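Local structure of 6-phosphogluconate dehydratase (Shewanella oneidensis, 2GP4) at residues D30-I33 and A34-K37; A330-A334 and G335-N339. The protein probably catalyses the dehydration of 6-phosphogluconate to 2-keto-3-deoxy-6-phosphogluconate, a step of the Entner-Doudoroff pathway. All blocks are in the same frame, centred on the assembly; numbering follows the deposited sequence.

In the fold
From the N terminus, the chain first forms interaction 1, a turn-to-turn contact within helix 23-51. About three hundred residues later it forms interaction 2, where helix 322-333 ends and the connection to helix 340-347 begins. Both are local, so neither closes a long loop; they come in series and neither nest nor cross. In space, however, they meet, the centres of interaction 1 and interaction 2 lying about 10 Å apart. Residues 34-37 lie against the connection 335-339: the Ser36 hydroxyl and the Arg35 guanidinium form hydrogen bonds with the backbone of Ile337. Helix 23-51 is thereby tied both to the loop leaving helix 322-333 and, through its arginines, to helix 340-347.

Interaction 1. Residues D30-I33 and A34-K37; sequences DRII and ARSK
One face of the Arg35 guanidinium lies over CA of Ile32, and its NH2 comes to 3.4 Å from CG1 of the same isoleucine. Arg31 approaches this group obliquely, with its CG 3.8 Å from NH1 of Arg35. The two guanidinium planes are turned 33° apart, and the arginine chains run side by side in the same direction, each bent at chi3. Arg31 NE comes to 4.0 Å from Arg35 NH1, a closeness probably made tolerable by the anion they share: Asp342, in the first turn of helix 340-347, forms a salt bridge with each, while Glu345 takes a second bond from Arg31. The pair illustrates how residues four apart on an alpha-helix, here helix 23-51, present matching groups to a neighbouring helix. Between the same turns run the regular backbone bonds, Ala34 N to Asp30 O and Arg35 N to Arg31 O, both 3.0 Å. One residue on, the carbonyl of Ile32 is gripped twice by Ser36. The backbone N donates to Ile32 O at 2.9 Å, and the hydroxyl OG donates to the same oxygen at 2.7 Å, from the opposite face of the carbonyl plane. With chi1 at -52°, OG sits beside its own backbone N, within range of the preceding turn. That hydroxyl is also bonded to the N of Ile337, so it is held from two directions. The Ile32 side chain is buried, packing against Val308, Ile336 and Val338; its CG2 lies 3.9 Å from OG of Ser36.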
ATOM      1  N   ASP A  30      13.748 -10.109  11.593  1.00 19.96           N
ATOM      2  CA  ASP A  30      15.191 -10.217  11.830  1.00 20.17           C
ATOM      3  C   ASP A  30      16.010 -10.075  10.542  1.00 19.92           C
ATOM      4  O   ASP A  30      17.084  -9.461  10.545  1.00 19.86           O
ATOM      5  CB  ASP A  30      15.535 -11.553  12.490  1.00 20.51           C
ATOM      6  CG  ASP A  30      15.000 -11.675  13.904  1.00 21.67           C
ATOM      7  OD1 ASP A  30      14.515 -10.670  14.477  1.00 22.65           O
ATOM      8  OD2 ASP A  30      15.070 -12.803  14.445  1.00 23.79           O
ATOM      9  N   ARG A  31      15.502 -10.653   9.457  1.00 19.60           N
ATOM     10  CA  ARG A  31      16.172 -10.582   8.161  1.00 19.55           C
ATOM     11  C   ARG A  31      16.260  -9.135   7.682  1.00 19.49           C
ATOM     12  O   ARG A  31      17.294  -8.714   7.160  1.00 19.61           O
ATOM     13  CB  ARG A  31      15.450 -11.441   7.123  1.00 19.23           C
ATOM     14  CG  ARG A  31      16.134 -11.468   5.757  1.00 19.71           C
ATOM     15  CD  ARG A  31      15.521 -12.519   4.843  1.00 20.37           C
ATOM     16  NE  ARG A  31      14.111 -12.233   4.567  1.00 20.52           N
ATOM     17  CZ  ARG A  31      13.283 -13.048   3.926  1.00 19.88           C
ATOM     18  NH1 ARG A  31      13.706 -14.228   3.488  1.00 21.69           N
ATOM     19  NH2 ARG A  31      12.028 -12.680   3.727  1.00 19.28           N
ATOM     20  N   ILE A  32      15.170  -8.393   7.874  1.00 19.19           N
ATOM     21  CA  ILE A  32      15.084  -6.990   7.480  1.00 19.12           C
ATOM     22  C   ILE A  32      16.014  -6.127   8.341  1.00 19.27           C
ATOM     23  O   ILE A  32      16.697  -5.240   7.820  1.00 19.49           O
ATOM     24  CB  ILE A  32      13.615  -6.477   7.518  1.00 19.14           C
ATOM     25  CG1 ILE A  32      12.777  -7.187   6.441  1.00 18.94           C
ATOM     26  CG2 ILE A  32      13.553  -4.977   7.300  1.00 18.89           C
ATOM     27  CD1 ILE A  32      11.277  -7.133   6.670  1.00 18.52           C
ATOM     28  N   ILE A  33      16.053  -6.404   9.645  1.00 19.23           N
ATOM     29  CA  ILE A  33      16.950  -5.707  10.560  1.00 19.02           C
ATOM     30  C   ILE A  33      18.404  -5.900  10.124  1.00 19.74           C
ATOM     31  O   ILE A  33      19.173  -4.933  10.073  1.00 19.73           O
ATOM     32  CB  ILE A  33      16.758  -6.179  12.026  1.00 19.37           C
ATOM     33  CG1 ILE A  33      15.381  -5.748  12.555  1.00 18.61           C
ATOM     34  CG2 ILE A  33      17.906  -5.675  12.938  1.00 17.99           C
ATOM     35  CD1 ILE A  33      14.960  -6.446  13.842  1.00 18.26           C
ATOM     36  N   ALA A  34      18.764  -7.143   9.799  1.00 20.17           N
ATOM     37  CA  ALA A  34      20.126  -7.485   9.379  1.00 20.46           C
ATOM     38  C   ALA A  34      20.494  -6.779   8.087  1.00 20.66           C
ATOM     39  O   ALA A  34      21.587  -6.229   7.955  1.00 20.81           O
ATOM     40  CB  ALA A  34      20.284  -8.998   9.219  1.00 20.27           C
ATOM     41  N   ARG A  35      19.564  -6.792   7.142  1.00 20.97           N
ATOM     42  CA  ARG A  35      19.803  -6.243   5.817  1.00 21.42           C
ATOM     43  C   ARG A  35      19.833  -4.717   5.835  1.00 21.34           C
ATOM     44  O   ARG A  35      20.459  -4.108   4.983  1.00 21.29           O
ATOM     45  CB  ARG A  35      18.730  -6.747   4.854  1.00 21.49           C
ATOM     46  CG  ARG A  35      18.995  -6.464   3.390  1.00 21.97           C
ATOM     47  CD  ARG A  35      17.997  -7.211   2.541  1.00 23.41           C
ATOM     48  NE  ARG A  35      16.637  -6.900   2.955  1.00 24.91           N
ATOM     49  CZ  ARG A  35      15.651  -7.784   3.051  1.00 25.02           C
ATOM     50  NH1 ARG A  35      15.854  -9.065   2.772  1.00 25.60           N
ATOM     51  NH2 ARG A  35      14.457  -7.379   3.443  1.00 25.04           N
ATOM     52  N   SER A  36      19.155  -4.118   6.810  1.00 21.63           N
ATOM     53  CA  SER A  36      19.078  -2.662   6.944  1.00 22.20           C
ATOM     54  C   SER A  36      20.120  -2.101   7.916  1.00 22.53           C
ATOM     55  O   SER A  36      20.228  -0.882   8.075  1.00 22.75           O
ATOM     56  CB  SER A  36      17.676  -2.240   7.399  1.00 22.15           C
ATOM     57  OG  SER A  36      16.670  -2.800   6.575  1.00 22.19           O
ATOM     58  N   LYS A  37      20.885  -2.996   8.541  1.00 22.82           N
ATOM     59  CA  LYS A  37      21.881  -2.662   9.574  1.00 23.11           C
ATOM     60  C   LYS A  37      22.639  -1.353   9.335  1.00 22.96           C
ATOM     61  O   LYS A  37      22.572  -0.443  10.161  1.00 23.10           O
ATOM     62  CB  LYS A  37      22.870  -3.826   9.751  1.00 23.31           C
ATOM     63  CG  LYS A  37      23.878  -3.674  10.896  1.00 24.40           C
ATOM     64  CD  LYS A  37      23.331  -4.193  12.224  1.00 26.44           C
ATOM     65  CE  LYS A  37      24.280  -3.884  13.384  1.00 28.36           C
ATOM     66  NZ  LYS A  37      25.693  -4.325  13.145  1.00 29.08           N
TER

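Interaction 2. Residues A330-A334 and G335-N339; sequences AARAA and GIIVN
Ala331 O is held by two backbone donors that reach it from opposite faces of its carbonyl plane: Ile336 N at 2.8 Å and Ala334 N at 2.9 Å. A third bond, from Gly335 N to Arg332 O at 3.0 Å, completes the turn; its donor stands well above the carbonyl plane, 67° out of it. Together, the bonds from Ile336 and Gly335 define a Schellman motif, the classic way of ending an alpha-helix, which here terminates helix 322-333. Gly335 is the C-prime residue, with phi at 78°, a conformation that favours glycine; a beta carbon at this position would also clash with Ala334 O. The apolar contact that often accompanies the motif is present too, since CB of Ala331 lies 3.9 Å from CB of Ile336. On the same side chain, CD1 of Ile336 reaches to 4.0 Å from CB of Ala334. Arg332 bends at chi2 (60°), which brings its outer end back over the segment that has just left the helix. CG1 of Ile337 covers one face of the guanidinium, offset toward its rim and 4.0 Å from NE of Arg332, while CA of Gly335 lies near the plane at the edge, 3.6 Å from NH1. Beyond them, NH2 forms a salt bridge with Asp625 in the C-terminal tail. An alanine here would take away the guanidinium and would probably leave Asp625 without this partner and Ile337 without its flat cover. Ala331 and Val338 both pack on Ile307 of helix 304-316.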
ATOM      1  N   ALA A 330       8.536   4.059   1.624  1.00 18.69           N
ATOM      2  CA  ALA A 330       8.521   4.715   2.937  1.00 18.54           C
ATOM      3  C   ALA A 330       9.638   4.166   3.812  1.00 18.37           C
ATOM      4  O   ALA A 330      10.379   4.933   4.420  1.00 18.25           O
ATOM      5  CB  ALA A 330       7.172   4.548   3.618  1.00 18.33           C
ATOM      6  N   ALA A 331       9.764   2.841   3.849  1.00 18.23           N
ATOM      7  CA  ALA A 331      10.785   2.181   4.661  1.00 18.24           C
ATOM      8  C   ALA A 331      12.204   2.562   4.226  1.00 18.21           C
ATOM      9  O   ALA A 331      13.064   2.817   5.070  1.00 17.92           O
ATOM     10  CB  ALA A 331      10.603   0.665   4.640  1.00 18.07           C
ATOM     11  N   ARG A 332      12.430   2.604   2.912  1.00 18.31           N
ATOM     12  CA  ARG A 332      13.739   2.951   2.358  1.00 18.43           C
ATOM     13  C   ARG A 332      14.191   4.332   2.794  1.00 18.48           C
ATOM     14  O   ARG A 332      15.363   4.528   3.105  1.00 18.38           O
ATOM     15  CB  ARG A 332      13.759   2.848   0.829  1.00 18.39           C
ATOM     16  CG  ARG A 332      15.175   2.839   0.230  1.00 18.62           C
ATOM     17  CD  ARG A 332      15.983   1.650   0.752  1.00 18.97           C
ATOM     18  NE  ARG A 332      17.427   1.832   0.635  1.00 19.32           N
ATOM     19  CZ  ARG A 332      18.187   2.436   1.547  1.00 19.78           C
ATOM     20  NH1 ARG A 332      17.642   2.943   2.648  1.00 19.12           N
ATOM     21  NH2 ARG A 332      19.499   2.535   1.359  1.00 19.82           N
ATOM     22  N   ALA A 333      13.251   5.276   2.827  1.00 18.59           N
ATOM     23  CA  ALA A 333      13.521   6.631   3.298  1.00 18.66           C
ATOM     24  C   ALA A 333      14.050   6.605   4.728  1.00 18.80           C
ATOM     25  O   ALA A 333      14.867   7.440   5.106  1.00 19.02           O
ATOM     26  CB  ALA A 333      12.263   7.498   3.201  1.00 18.32           C
ATOM     27  N   ALA A 334      13.592   5.626   5.505  1.00 18.98           N
ATOM     28  CA  ALA A 334      13.966   5.493   6.913  1.00 18.95           C
ATOM     29  C   ALA A 334      15.124   4.526   7.132  1.00 18.93           C
ATOM     30  O   ALA A 334      15.363   4.084   8.263  1.00 18.99           O
ATOM     31  CB  ALA A 334      12.755   5.070   7.737  1.00 18.93           C
ATOM     32  N   GLY A 335      15.836   4.196   6.053  1.00 18.73           N
ATOM     33  CA  GLY A 335      16.996   3.308   6.127  1.00 18.52           C
ATOM     34  C   GLY A 335      16.664   1.829   6.239  1.00 18.67           C
ATOM     35  O   GLY A 335      17.540   1.010   6.543  1.00 18.87           O
ATOM     36  N   ILE A 336      15.405   1.483   5.980  1.00 18.38           N
ATOM     37  CA  ILE A 336      14.931   0.110   6.114  1.00 18.24           C
ATOM     38  C   ILE A 336      14.695  -0.520   4.746  1.00 17.98           C
ATOM     39  O   ILE A 336      13.945   0.015   3.928  1.00 18.06           O
ATOM     40  CB  ILE A 336      13.653   0.046   6.986  1.00 18.50           C
ATOM     41  CG1 ILE A 336      13.943   0.633   8.375  1.00 19.11           C
ATOM     42  CG2 ILE A 336      13.156  -1.393   7.114  1.00 18.18           C
ATOM     43  CD1 ILE A 336      12.747   1.263   9.063  1.00 19.85           C
ATOM     44  N   ILE A 337      15.345  -1.657   4.504  1.00 17.81           N
ATOM     45  CA  ILE A 337      15.287  -2.320   3.203  1.00 17.39           C
ATOM     46  C   ILE A 337      14.383  -3.552   3.243  1.00 17.56           C
ATOM     47  O   ILE A 337      14.701  -4.537   3.910  1.00 17.63           O
ATOM     48  CB  ILE A 337      16.703  -2.705   2.695  1.00 17.50           C
ATOM     49  CG1 ILE A 337      17.660  -1.507   2.816  1.00 17.09           C
ATOM     50  CG2 ILE A 337      16.630  -3.252   1.259  1.00 16.66           C
ATOM     51  CD1 ILE A 337      19.094  -1.768   2.365  1.00 16.91           C
ATOM     52  N   VAL A 338      13.263  -3.477   2.521  1.00 17.55           N
ATOM     53  CA  VAL A 338      12.285  -4.566   2.421  1.00 17.46           C
ATOM     54  C   VAL A 338      12.117  -4.989   0.955  1.00 17.50           C
ATOM     55  O   VAL A 338      12.014  -4.139   0.068  1.00 17.41           O
ATOM     56  CB  VAL A 338      10.897  -4.131   2.991  1.00 17.68           C
ATOM     57  CG1 VAL A 338       9.831  -5.199   2.751  1.00 18.00           C
ATOM     58  CG2 VAL A 338      10.984  -3.798   4.478  1.00 17.53           C
ATOM     59  N   ASN A 339      12.095  -6.296   0.694  1.00 17.52           N
ATOM     60  CA  ASN A 339      11.891  -6.789  -0.674  1.00 17.53           C
ATOM     61  C   ASN A 339      10.676  -7.725  -0.822  1.00 17.46           C
ATOM     62  O   ASN A 339       9.955  -7.966   0.142  1.00 17.52           O
ATOM     63  CB  ASN A 339      13.186  -7.405  -1.248  1.00 17.39           C
ATOM     64  CG  ASN A 339      13.701  -8.604  -0.443  1.00 18.60           C
ATOM     65  OD1 ASN A 339      14.904  -8.893  -0.452  1.00 19.80           O
ATOM     66  ND2 ASN A 339      12.803  -9.309   0.240  1.00 19.04           N
TER